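Local coordinates for 6-pyruvoyl tetrahydrobiopterin synthase (Plasmodium vivax, PDB 3LX3), which is a zinc-containing enzyme of the 6-pyruvoyl tetrahydropterin synthase family, assembled here from six chains with pockets formed between subunits, at residues A[56-61]-A[160-165]; A[132-137]-A[172-177]. One frame throughout, in Å; residues are numbered along the deposited sequence.

Interaction 1 (A[56-61]-A[160-165]); sequences LRLRGN and NYMEVT
Two donors converge on the backbone oxygen of Glu-163: the N-H of Arg-57 at 2.8 Å, lying in the carbonyl plane and almost straight at 175°, and the weaker CA-H of Leu-56 at 3.4 Å. Glu-163 N returns a bond to Arg-57 O, making these residues a hydrogen-bonded antiparallel pair. Their side chains run alongside each other, and a bend at chi3 of Arg-57 (-34°) turns NE back to OE2 of Glu-163 in a 3.1 Å salt bridge. The other carboxylate oxygen, OE1, receives Tyr-161 OH on its anti lone pair at 2.7 Å, meeting the phenol at its edge. Over one face of the Tyr-161 ring lies the guanidinium of Arg-59, centres 3.9 Å apart and planes within 6°, a cation-pi stack; Glu-22 OE2 forms a salt bridge with Arg-59 NE. On the opposite side of the sheet, Met-162 curls so that SD meets Leu-58 CB at 3.8 Å and CE meets Leu-56 CD1, against helix 134-149. The strand pair thus separates its chemistry: an apolar face toward the helix, and a polar face on which Tyr-161 connects Arg-59 to Glu-163, which, with both oxygens engaged, is probably held as the carboxylate.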
# COMPACT_ATOMS: atom_id res chain seq x y z
N LEU A 56 8.78 -4.39 -14.21
CA LEU A 56 9.26 -5.35 -15.20
C LEU A 56 9.02 -6.76 -14.70
O LEU A 56 9.36 -7.08 -13.55
CB LEU A 56 10.77 -5.15 -15.46
CG LEU A 56 11.50 -6.21 -16.27
CD1 LEU A 56 11.04 -6.18 -17.73
CD2 LEU A 56 13.01 -5.96 -16.17
N ARG A 57 8.43 -7.57 -15.59
CA ARG A 57 8.22 -8.99 -15.36
C ARG A 57 8.91 -9.75 -16.48
O ARG A 57 8.89 -9.33 -17.64
CB ARG A 57 6.73 -9.28 -15.36
CG ARG A 57 6.28 -10.72 -15.15
CD ARG A 57 4.73 -10.72 -14.98
NE ARG A 57 4.24 -9.52 -14.27
CZ ARG A 57 3.49 -9.49 -13.15
NH1 ARG A 57 3.07 -10.59 -12.55
NH2 ARG A 57 3.14 -8.31 -12.65
N LEU A 58 9.49 -10.89 -16.13
CA LEU A 58 10.11 -11.73 -17.15
C LEU A 58 9.99 -13.18 -16.75
O LEU A 58 9.68 -13.49 -15.59
CB LEU A 58 11.56 -11.34 -17.40
CG LEU A 58 12.59 -11.34 -16.25
CD1 LEU A 58 13.02 -12.76 -15.88
CD2 LEU A 58 13.81 -10.53 -16.66
N ARG A 59 10.20 -14.09 -17.70
CA ARG A 59 10.15 -15.54 -17.47
C ARG A 59 11.38 -16.20 -18.08
O ARG A 59 11.84 -15.81 -19.19
CB ARG A 59 8.91 -16.16 -18.10
CG ARG A 59 7.61 -15.62 -17.54
CD ARG A 59 6.43 -16.02 -18.34
NE ARG A 59 5.23 -15.34 -17.87
CZ ARG A 59 4.17 -15.08 -18.63
NH1 ARG A 59 4.16 -15.44 -19.90
NH2 ARG A 59 3.13 -14.46 -18.10
N GLY A 60 11.90 -17.20 -17.38
CA GLY A 60 12.98 -18.04 -17.92
C GLY A 60 13.11 -19.25 -17.03
O GLY A 60 12.33 -19.43 -16.09
N ASN A 61 14.10 -20.08 -17.30
CA ASN A 61 14.40 -21.21 -16.42
C ASN A 61 15.35 -20.77 -15.31
O ASN A 61 16.23 -19.92 -15.54
CB ASN A 61 15.06 -22.34 -17.22
CG ASN A 61 14.18 -22.88 -18.31
OD1 ASN A 61 12.97 -22.97 -18.16
ND2 ASN A 61 14.79 -23.28 -19.41
N ASN A 160 12.78 -15.86 -21.95
CA ASN A 160 11.99 -15.90 -23.18
C ASN A 160 10.76 -14.99 -23.24
O ASN A 160 9.97 -15.04 -24.18
CB ASN A 160 11.62 -17.31 -23.58
CG ASN A 160 10.60 -17.94 -22.68
OD1 ASN A 160 10.12 -17.36 -21.74
ND2 ASN A 160 10.21 -19.16 -23.04
N TYR A 161 10.63 -14.13 -22.23
CA TYR A 161 9.47 -13.26 -22.12
C TYR A 161 9.83 -12.05 -21.29
O TYR A 161 10.40 -12.19 -20.20
CB TYR A 161 8.35 -14.01 -21.44
CG TYR A 161 7.05 -13.25 -21.27
CD1 TYR A 161 6.11 -13.20 -22.30
CD2 TYR A 161 6.75 -12.64 -20.08
CE1 TYR A 161 4.90 -12.50 -22.12
CE2 TYR A 161 5.55 -11.94 -19.89
CZ TYR A 161 4.64 -11.90 -20.91
OH TYR A 161 3.45 -11.21 -20.80
N MET A 162 9.51 -10.85 -21.82
CA MET A 162 9.76 -9.58 -21.15
C MET A 162 8.47 -8.78 -21.20
O MET A 162 7.80 -8.76 -22.23
CB MET A 162 10.87 -8.80 -21.89
CG MET A 162 12.24 -9.47 -21.76
SD MET A 162 12.98 -9.16 -20.18
CE MET A 162 13.42 -7.45 -20.40
N GLU A 163 8.13 -8.18 -20.07
CA GLU A 163 6.85 -7.47 -19.94
C GLU A 163 7.01 -6.25 -19.04
O GLU A 163 7.53 -6.33 -17.94
CB GLU A 163 5.80 -8.41 -19.36
CG GLU A 163 4.46 -7.79 -19.03
CD GLU A 163 3.63 -8.69 -18.12
OE1 GLU A 163 3.16 -9.74 -18.61
OE2 GLU A 163 3.41 -8.30 -16.97
N VAL A 164 6.57 -5.10 -19.55
CA VAL A 164 6.58 -3.85 -18.82
C VAL A 164 5.17 -3.37 -18.53
O VAL A 164 4.28 -3.43 -19.39
CB VAL A 164 7.34 -2.77 -19.65
CG1 VAL A 164 7.00 -1.36 -19.28
CG2 VAL A 164 8.88 -3.04 -19.57
N THR A 165 4.97 -2.89 -17.29
CA THR A 165 3.77 -2.19 -16.88
C THR A 165 4.17 -0.76 -16.57
O THR A 165 5.08 -0.53 -15.79
CB THR A 165 3.10 -2.86 -15.67
OG1 THR A 165 2.75 -4.21 -16.04
CG2 THR A 165 1.86 -2.08 -15.27

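Interaction 2 (A[132-137]-A[172-177]); sequences SSTEEI and QKATVH. With XTN (2-amino-1,5-dihydropteridine-4,6-dione), chain C.
Thr-134 and Glu-135, which meet Ala-174 across the contact, follow directly on Ser-133, the N-cap residue of helix 134-149. Ser-133 OG accepts from Glu-136 N at 3.2 Å. At Thr-134 the main-chain N-H points almost straight, at 175°, to O4 of XTN, 2.8 Å away. Chi1 of -50° sets OG1 beside that same nitrogen, from where it donates to O4 as well, also at 2.8 Å, and O4 of XTN is gripped twice by one residue at the helix start, where the helix dipole would add to the pull. The methyl of Thr-134 goes the other way, CG2 touching Ala-174 CB at 3.6 Å. Glu-135 spans both roles: its N and CG rest near the Ala-174 methyl, while a bend at chi2 (93°) brings the carboxylate round to the ligand. There OE2 accepts from N2 of XTN at 2.8 Å, and OE1 lies 2.8 Å from N3. Val-68 N of the second subunit also donates to OE2, and Ile-69 O of that chain bonds the ligand, so the pocket is shared between subunits; Glu-168 completes its residues within this chain. Farther along the strand, Val-176 CG1 lies 4.3 Å from Glu-135 O, and its side chain packs on Leu-139 and Leu-142 of helix 134-149. Strand 172-179 itself lies between strand 161-167 and an antiparallel strand of the second subunit, whose Leu-23 covers Ala-174 and Glu-135, so the helix starts against a sheet that continues across the interface.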
# COMPACT_ATOMS: atom_id res chain seq x y z
N SER A 132 1.77 10.62 -26.19
CA SER A 132 2.28 10.31 -24.86
C SER A 132 1.26 9.55 -23.98
O SER A 132 1.00 9.93 -22.81
CB SER A 132 2.82 11.57 -24.18
OG SER A 132 1.82 12.56 -24.10
N SER A 133 0.70 8.49 -24.56
CA SER A 133 -0.19 7.62 -23.81
C SER A 133 0.62 6.62 -23.03
O SER A 133 1.78 6.29 -23.32
CB SER A 133 -1.14 6.90 -24.75
OG SER A 133 -0.45 6.01 -25.64
N THR A 134 -0.05 6.08 -22.01
CA THR A 134 0.56 5.07 -21.20
C THR A 134 1.02 3.85 -21.99
O THR A 134 2.10 3.34 -21.78
CB THR A 134 -0.46 4.70 -20.09
OG1 THR A 134 -0.94 5.90 -19.46
CG2 THR A 134 0.18 3.82 -19.04
N GLU A 135 0.19 3.44 -22.94
CA GLU A 135 0.45 2.33 -23.84
C GLU A 135 1.71 2.55 -24.68
O GLU A 135 2.58 1.69 -24.74
CB GLU A 135 -0.72 2.10 -24.77
CG GLU A 135 -2.02 1.59 -24.16
CD GLU A 135 -3.02 2.69 -23.75
OE1 GLU A 135 -2.58 3.73 -23.21
OE2 GLU A 135 -4.23 2.42 -23.95
N GLU A 136 1.80 3.70 -25.34
CA GLU A 136 2.95 3.94 -26.21
C GLU A 136 4.23 4.20 -25.41
O GLU A 136 5.31 3.79 -25.86
CB GLU A 136 2.65 5.09 -27.16
CG GLU A 136 1.61 4.69 -28.23
CD GLU A 136 1.38 5.79 -29.25
OE1 GLU A 136 2.35 6.39 -29.75
OE2 GLU A 136 0.23 5.94 -29.64
N ILE A 137 4.11 4.83 -24.26
CA ILE A 137 5.25 4.98 -23.36
C ILE A 137 5.74 3.60 -22.92
O ILE A 137 6.94 3.32 -22.90
CB ILE A 137 4.93 5.89 -22.17
CG1 ILE A 137 4.75 7.31 -22.67
CG2 ILE A 137 6.02 5.86 -21.08
CD1 ILE A 137 4.11 8.24 -21.62
N GLN A 172 -4.36 3.51 -13.04
CA GLN A 172 -4.49 3.18 -14.44
C GLN A 172 -3.16 2.79 -15.07
O GLN A 172 -2.22 3.61 -15.11
CB GLN A 172 -5.14 4.31 -15.22
CG GLN A 172 -4.63 5.65 -15.01
CD GLN A 172 -5.47 6.72 -15.73
OE1 GLN A 172 -6.64 6.92 -15.43
NE2 GLN A 172 -4.84 7.42 -16.71
N LYS A 173 -3.07 1.54 -15.47
CA LYS A 173 -1.81 0.96 -15.92
C LYS A 173 -1.98 0.32 -17.28
O LYS A 173 -3.07 -0.17 -17.64
CB LYS A 173 -1.37 -0.13 -14.94
CG LYS A 173 -1.33 0.30 -13.49
CD LYS A 173 -0.76 -0.81 -12.64
CE LYS A 173 -0.71 -0.34 -11.19
NZ LYS A 173 -0.03 -1.31 -10.33
N ALA A 174 -0.90 0.33 -18.06
CA ALA A 174 -0.83 -0.39 -19.31
C ALA A 174 0.36 -1.32 -19.30
O ALA A 174 1.44 -0.96 -18.87
CB ALA A 174 -0.69 0.59 -20.50
N THR A 175 0.13 -2.53 -19.81
CA THR A 175 1.12 -3.60 -19.84
C THR A 175 1.33 -4.14 -21.26
O THR A 175 0.36 -4.48 -22.00
CB THR A 175 0.67 -4.77 -18.94
OG1 THR A 175 0.56 -4.25 -17.62
CG2 THR A 175 1.68 -5.89 -18.95
N VAL A 176 2.61 -4.20 -21.67
CA VAL A 176 3.02 -4.67 -22.98
C VAL A 176 4.12 -5.71 -22.81
O VAL A 176 4.86 -5.69 -21.82
CB VAL A 176 3.47 -3.49 -23.89
CG1 VAL A 176 2.28 -2.56 -24.18
CG2 VAL A 176 4.63 -2.75 -23.27
N HIS A 177 4.24 -6.62 -23.78
CA HIS A 177 5.24 -7.69 -23.70
C HIS A 177 5.82 -8.03 -25.04
O HIS A 177 5.28 -7.65 -26.11
CB HIS A 177 4.64 -8.97 -23.08
CG HIS A 177 3.64 -9.65 -23.93
ND1 HIS A 177 2.28 -9.53 -23.72
CD2 HIS A 177 3.79 -10.46 -25.00
CE1 HIS A 177 1.64 -10.25 -24.64
NE2 HIS A 177 2.53 -10.82 -25.43
N1 XTN C . -6.61 6.14 -21.66
C2 XTN C . -5.66 5.26 -22.03
N2 XTN C . -5.99 4.06 -22.54
N3 XTN C . -4.28 5.61 -21.95
C4 XTN C . -3.88 6.78 -21.43
O4 XTN C . -2.65 7.01 -21.34
N5 XTN C . -4.57 8.87 -20.48
C6 XTN C . -5.57 9.73 -20.11
O6 XTN C . -5.27 10.83 -19.64
C7 XTN C . -6.94 9.36 -20.29
N8 XTN C . -7.21 8.16 -20.80
C4A XTN C . -4.89 7.65 -21.01
C8A XTN C . -6.23 7.31 -21.14

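How the interactions relate
Strands 161-167 and 172-179 are sheet neighbours, and through them the two contacts, centred about 16 Å apart, touch directly. Val-164 N lies 2.9 Å from Val-176 O, a probable backbone hydrogen bond, and Thr-165 OG1 approaches Thr-175 OG1 to 2.7 Å, probably bonded too. Helix 134-149 spans both: its first turn belongs to interaction 2, and its later residues cover Met-162 and Val-164 of interaction 1. In interaction 2 Thr-134 and Glu-135 bind XTN directly, with the Thr-134 side chain about 7 Å from a zinc ion. The Leu-58 side chain of interaction 1 lies about 8 Å from a different copy of XTN, consistent with pockets that draw on two subunits.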